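Local coordinates for protein GH127 beta-L-arabinofuranoside (Geobacillus stearothermophilus, PDB 4QK0) that probably hydrolyses terminal beta-L-arabinofuranosyl residues from arabinose-containing sugars, as a glycoside hydrolase of family GH127, at residues 346-351 with 511-516; 427-430 with 435-438. All coordinates share one frame; numbering follows the deposited sequence.

Contact 1 of 2, residues 346-351 with 511-516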
loop_
_atom_site.group_PDB
_atom_site.type_symbol
_atom_site.label_atom_id
_atom_site.label_comp_id
_atom_site.label_asym_id
_atom_site.label_seq_id
_atom_site.Cartn_x
_atom_site.Cartn_y
_atom_site.Cartn_z
ATOM N N ARG A 346 -21.901 -23.909 -8.644
ATOM C CA ARG A 346 -23.128 -23.481 -9.270
ATOM C C ARG A 346 -22.928 -23.137 -10.731
ATOM O O ARG A 346 -23.855 -23.306 -11.544
ATOM C CB ARG A 346 -23.727 -22.276 -8.565
ATOM C CG ARG A 346 -24.197 -22.579 -7.158
ATOM C CD ARG A 346 -25.294 -23.624 -7.141
ATOM N NE ARG A 346 -26.031 -23.663 -5.886
ATOM C CZ ARG A 346 -27.067 -24.466 -5.639
ATOM N NH1 ARG A 346 -27.493 -25.299 -6.573
ATOM N NH2 ARG A 346 -27.672 -24.461 -4.436
HETATM N N MSE A 347 -21.757 -22.594 -11.079
HETATM C CA MSE A 347 -21.518 -22.270 -12.501
HETATM C C MSE A 347 -21.534 -23.569 -13.264
HETATM O O MSE A 347 -22.025 -23.623 -14.366
HETATM C CB MSE A 347 -20.220 -21.553 -12.787
HETATM C CG MSE A 347 -20.137 -20.131 -12.223
HETATM SE SE MSE A 347 -21.479 -18.926 -12.961
HETATM C CE MSE A 347 -20.819 -18.726 -14.801
ATOM N N LEU A 348 -20.958 -24.609 -12.714
ATOM C CA LEU A 348 -20.953 -25.903 -13.364
ATOM C C LEU A 348 -22.368 -26.445 -13.604
ATOM O O LEU A 348 -22.598 -27.111 -14.573
ATOM C CB LEU A 348 -20.187 -26.917 -12.538
ATOM C CG LEU A 348 -18.679 -26.758 -12.699
ATOM C CD1 LEU A 348 -17.948 -27.616 -11.676
ATOM C CD2 LEU A 348 -18.257 -27.100 -14.118
ATOM N N GLU A 349 -23.297 -26.160 -12.702
ATOM C CA GLU A 349 -24.691 -26.582 -12.875
ATOM C C GLU A 349 -25.382 -25.735 -13.923
ATOM O O GLU A 349 -26.335 -26.151 -14.539
ATOM C CB GLU A 349 -25.420 -26.543 -11.534
ATOM C CG GLU A 349 -24.874 -27.634 -10.590
ATOM C CD GLU A 349 -25.316 -27.490 -9.124
ATOM O OE1 GLU A 349 -26.153 -26.593 -8.835
ATOM O OE2 GLU A 349 -24.803 -28.250 -8.261
ATOM N N LEU A 350 -24.848 -24.560 -14.184
ATOM C CA LEU A 350 -25.407 -23.687 -15.190
ATOM C C LEU A 350 -24.899 -23.971 -16.599
ATOM O O LEU A 350 -25.597 -23.754 -17.584
ATOM C CB LEU A 350 -25.038 -22.280 -14.803
ATOM C CG LEU A 350 -25.592 -21.095 -15.552
ATOM C CD1 LEU A 350 -27.116 -21.116 -15.511
ATOM C CD2 LEU A 350 -25.053 -19.823 -14.898
ATOM N N GLU A 351 -23.677 -24.466 -16.689
ATOM C CA GLU A 351 -23.052 -24.766 -17.942
ATOM C C GLU A 351 -21.800 -25.634 -17.630
ATOM O O GLU A 351 -20.918 -25.263 -16.826
ATOM C CB GLU A 351 -22.707 -23.467 -18.619
ATOM C CG GLU A 351 -22.088 -23.577 -20.007
ATOM C CD GLU A 351 -21.277 -22.337 -20.359
ATOM O OE1 GLU A 351 -21.447 -21.284 -19.687
ATOM O OE2 GLU A 351 -20.421 -22.415 -21.271
ATOM N N LYS A 511 -15.885 -28.029 -24.444
ATOM C CA LYS A 511 -15.683 -27.070 -23.345
ATOM C C LYS A 511 -14.947 -27.679 -22.175
ATOM O O LYS A 511 -15.445 -27.674 -21.050
ATOM C CB LYS A 511 -17.011 -26.522 -22.879
ATOM C CG LYS A 511 -17.688 -25.707 -23.954
ATOM C CD LYS A 511 -18.985 -25.134 -23.434
ATOM C CE LYS A 511 -19.455 -24.026 -24.350
ATOM N NZ LYS A 511 -20.596 -23.333 -23.714
ATOM N N GLY A 512 -13.814 -28.288 -22.480
ATOM C CA GLY A 512 -12.932 -28.843 -21.476
ATOM C C GLY A 512 -13.348 -30.130 -20.819
ATOM O O GLY A 512 -12.683 -30.563 -19.887
ATOM N N TYR A 513 -14.393 -30.791 -21.322
ATOM C CA TYR A 513 -14.786 -32.146 -20.830
ATOM C C TYR A 513 -14.739 -33.118 -21.990
ATOM O O TYR A 513 -15.264 -32.840 -23.050
ATOM C CB TYR A 513 -16.182 -32.153 -20.189
ATOM C CG TYR A 513 -16.173 -31.657 -18.770
ATOM C CD1 TYR A 513 -16.193 -30.288 -18.494
ATOM C CD2 TYR A 513 -16.056 -32.542 -17.694
ATOM C CE1 TYR A 513 -16.184 -29.808 -17.203
ATOM C CE2 TYR A 513 -15.968 -32.071 -16.397
ATOM C CZ TYR A 513 -16.026 -30.689 -16.158
ATOM O OH TYR A 513 -15.996 -30.206 -14.875
ATOM N N ALA A 514 -14.094 -34.264 -21.793
ATOM C CA ALA A 514 -14.161 -35.364 -22.778
ATOM C C ALA A 514 -15.422 -36.222 -22.479
ATOM O O ALA A 514 -15.576 -36.747 -21.361
ATOM C CB ALA A 514 -12.905 -36.224 -22.689
ATOM N N TYR A 515 -16.326 -36.296 -23.449
ATOM C CA TYR A 515 -17.543 -37.075 -23.307
ATOM C C TYR A 515 -17.361 -38.471 -23.876
ATOM O O TYR A 515 -17.268 -38.660 -25.082
ATOM C CB TYR A 515 -18.673 -36.374 -24.001
ATOM C CG TYR A 515 -19.088 -35.136 -23.283
ATOM C CD1 TYR A 515 -18.353 -33.962 -23.400
ATOM C CD2 TYR A 515 -20.250 -35.111 -22.501
ATOM C CE1 TYR A 515 -18.759 -32.797 -22.772
ATOM C CE2 TYR A 515 -20.650 -33.963 -21.873
ATOM C CZ TYR A 515 -19.880 -32.816 -22.011
ATOM O OH TYR A 515 -20.275 -31.690 -21.386
ATOM N N ILE A 516 -17.251 -39.445 -22.984
ATOM C CA ILE A 516 -17.102 -40.822 -23.377
ATOM C C ILE A 516 -18.387 -41.650 -23.199
ATOM O O ILE A 516 -18.765 -42.040 -22.067
ATOM C CB ILE A 516 -15.976 -41.467 -22.600
ATOM C CG1 ILE A 516 -14.719 -40.613 -22.761
ATOM C CG2 ILE A 516 -15.761 -42.914 -23.108
ATOM C CD1 ILE A 516 -13.536 -41.174 -22.026
#
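E351 and K511 reach each other on extended side chains: CG of E351 stands anti to its backbone N (chi1 -177°), while CG of K511 lies anti to its carbonyl carbon (chi1 -65°). The pair joins the C-terminal end of helix 334-350, in the GH127 catalytic domain with the (alpha/alpha)6-barrel fold expected of its six-hairpin clan, to the beta-rich middle domain, where K511 sits with G512 in the tight turn between antiparallel strands 509-510 and 513-517. E351 is the first residue past the helix to leave helical phi/psi, and its extended side chain carries the carboxylate toward the lysine. The side chains cross nearly at right angles, and K511 NZ meets E351 OE2 in a salt bridge of 2.6 Å, from the anti side and 34° out of the carboxylate plane. The other oxygen, OE1, is held by Q293 and Y356, which should limit rotation of the carboxylate. A long lysine suits the exposed turn, its CA lying 9.4 Å from that of E351. Deeper in, the branched apolar end of L348 packs beside Y356 and M360. Y513 points toward the helix, its ring carrying the hydroxyl to H439 ND1, its hydrogen-bond partner. L348 CD2 touches Y513 OH at 3.9 Å.

Contact 2 of 2, residues 427-430 with 435-438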
loop_
_atom_site.group_PDB
_atom_site.type_symbol
_atom_site.label_atom_id
_atom_site.label_comp_id
_atom_site.label_asym_id
_atom_site.label_seq_id
_atom_site.Cartn_x
_atom_site.Cartn_y
_atom_site.Cartn_z
ATOM N N TYR A 427 -17.627 -32.301 -4.186
ATOM C CA TYR A 427 -17.190 -31.538 -5.355
ATOM C C TYR A 427 -16.521 -32.395 -6.428
ATOM O O TYR A 427 -16.186 -31.899 -7.495
ATOM C CB TYR A 427 -16.217 -30.381 -4.933
ATOM C CG TYR A 427 -16.868 -29.380 -4.023
ATOM C CD1 TYR A 427 -17.085 -29.675 -2.669
ATOM C CD2 TYR A 427 -17.337 -28.174 -4.500
ATOM C CE1 TYR A 427 -17.729 -28.780 -1.817
ATOM C CE2 TYR A 427 -17.981 -27.274 -3.659
ATOM C CZ TYR A 427 -18.157 -27.586 -2.319
ATOM O OH TYR A 427 -18.775 -26.707 -1.480
ATOM N N ILE A 428 -16.243 -33.644 -6.139
ATOM C CA ILE A 428 -15.471 -34.462 -7.081
ATOM C C ILE A 428 -16.301 -34.805 -8.327
ATOM O O ILE A 428 -15.779 -34.760 -9.440
ATOM C CB ILE A 428 -14.993 -35.746 -6.396
ATOM C CG1 ILE A 428 -14.093 -35.402 -5.205
ATOM C CG2 ILE A 428 -14.208 -36.626 -7.355
ATOM C CD1 ILE A 428 -13.773 -36.574 -4.322
ATOM N N TYR A 429 -17.548 -35.212 -8.101
ATOM C CA TYR A 429 -18.418 -35.791 -9.171
ATOM C C TYR A 429 -19.701 -35.020 -9.282
ATOM O O TYR A 429 -20.132 -34.396 -8.321
ATOM C CB TYR A 429 -18.773 -37.275 -8.879
ATOM C CG TYR A 429 -17.576 -38.211 -8.672
ATOM C CD1 TYR A 429 -16.865 -38.736 -9.743
ATOM C CD2 TYR A 429 -17.192 -38.580 -7.402
ATOM C CE1 TYR A 429 -15.779 -39.571 -9.539
ATOM C CE2 TYR A 429 -16.117 -39.428 -7.198
ATOM C CZ TYR A 429 -15.413 -39.912 -8.262
ATOM O OH TYR A 429 -14.326 -40.765 -8.024
ATOM N N LEU A 430 -20.292 -35.019 -10.457
ATOM C CA LEU A 430 -21.674 -34.544 -10.619
ATOM C C LEU A 430 -22.465 -35.552 -11.484
ATOM O O LEU A 430 -22.115 -35.803 -12.644
ATOM C CB LEU A 430 -21.711 -33.172 -11.265
ATOM C CG LEU A 430 -23.114 -32.640 -11.526
ATOM C CD1 LEU A 430 -23.849 -32.270 -10.239
ATOM C CD2 LEU A 430 -23.049 -31.436 -12.462
ATOM N N ALA A 435 -25.201 -37.585 -18.011
ATOM C CA ALA A 435 -23.820 -38.039 -17.821
ATOM C C ALA A 435 -23.379 -38.116 -16.364
ATOM O O ALA A 435 -23.957 -37.464 -15.490
ATOM C CB ALA A 435 -22.895 -37.098 -18.570
ATOM N N LEU A 436 -22.369 -38.927 -16.083
ATOM C CA LEU A 436 -21.616 -38.807 -14.823
ATOM C C LEU A 436 -20.306 -38.017 -15.116
ATOM O O LEU A 436 -19.499 -38.415 -15.975
ATOM C CB LEU A 436 -21.325 -40.173 -14.238
ATOM C CG LEU A 436 -20.851 -40.316 -12.780
ATOM C CD1 LEU A 436 -19.373 -40.496 -12.708
ATOM C CD2 LEU A 436 -21.271 -39.189 -11.863
ATOM N N PHE A 437 -20.172 -36.854 -14.475
ATOM C CA PHE A 437 -19.016 -35.928 -14.667
ATOM C C PHE A 437 -17.998 -36.108 -13.552
ATOM O O PHE A 437 -18.393 -36.212 -12.397
ATOM C CB PHE A 437 -19.452 -34.466 -14.699
ATOM C CG PHE A 437 -20.259 -34.110 -15.906
ATOM C CD1 PHE A 437 -19.644 -33.822 -17.084
ATOM C CD2 PHE A 437 -21.634 -34.152 -15.863
ATOM C CE1 PHE A 437 -20.380 -33.538 -18.205
ATOM C CE2 PHE A 437 -22.401 -33.851 -16.973
ATOM C CZ PHE A 437 -21.769 -33.556 -18.159
ATOM N N VAL A 438 -16.720 -36.229 -13.931
ATOM C CA VAL A 438 -15.598 -36.210 -12.995
ATOM C C VAL A 438 -14.941 -34.816 -13.076
ATOM O O VAL A 438 -14.365 -34.452 -14.112
ATOM C CB VAL A 438 -14.579 -37.297 -13.329
ATOM C CG1 VAL A 438 -13.521 -37.392 -12.243
ATOM C CG2 VAL A 438 -15.293 -38.640 -13.414
#
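Y429 and V438 form the apolar centre, their side chains lying side by side and pointing the same way from the sheet. CG2 of V438 comes to the edge of the tyrosine ring, near its plane, 4.0 Å from Y429 CD1. CG1 of V438 stands anti to the backbone N (chi1 -172°), and this rotation turns CG2 toward the ring. A beta-branched valine suits an extended strand, and its CG2 methyl meets the rim of the aromatic group, with CG1 also close to Y429 CE1. I428 CG2 lies over one face of the same ring, offset toward its rim. L436 CD1 approaches obliquely, 4.3 Å from Y429 CD1, while L436 CD2 packs against the carbonyl oxygen of L430.

L430 and F437 occupy the other face of the sheet, with L430 CB 4.3 Å from F437 CB. Leucine and phenylalanine suit this side because both lie against M352 and their side chains have no polar group to satisfy. Strands 429-431 and 436-438 make a short antiparallel beta hairpin: Y429 with V438 is a non-hydrogen-bonded pair, and L430 with F437 a hydrogen-bonded one. In the latter, L430 N gives to F437 O at 3.0 Å. F437 N returns a nearly straight bond to L430 O at 2.9 Å. F437 O also receives a CA-H...O contact from Y429 CA at 3.3 Å, so one carbonyl serves two neighbouring residues. On its far side, strand 436-438 runs parallel to strand 479-486, where L436 and V438 make backbone bonds with G484. At the polar edge, tyrosine combines an apolar ring with a hydroxyl that extends beyond V438: Y429 OH is hydrogen-bonded to S444 OG and Q459 NE2.

In the fold
From the N terminus the chain first lays down strand 15-18 at the edge of a beta sheet, then builds the helical domain and reaches helix 334-350, whose end supplies the first half of contact 1. It continues through helices 354-365 and 413-422 to 427-430, then turns back at once as 435-438, closing the short hairpin of contact 2. Contact 1 closes only when the chain returns at 511-516, so contact 2 is nested within its long loop. Strands 436-438 and 513-517 flank strand 479-486 in one mixed sheet, and the contact centres lie about 9 Å apart. Y513 CD2 packs 3.9 Å from F437 CD1, linking the hairpin to the strand that faces the helical domain.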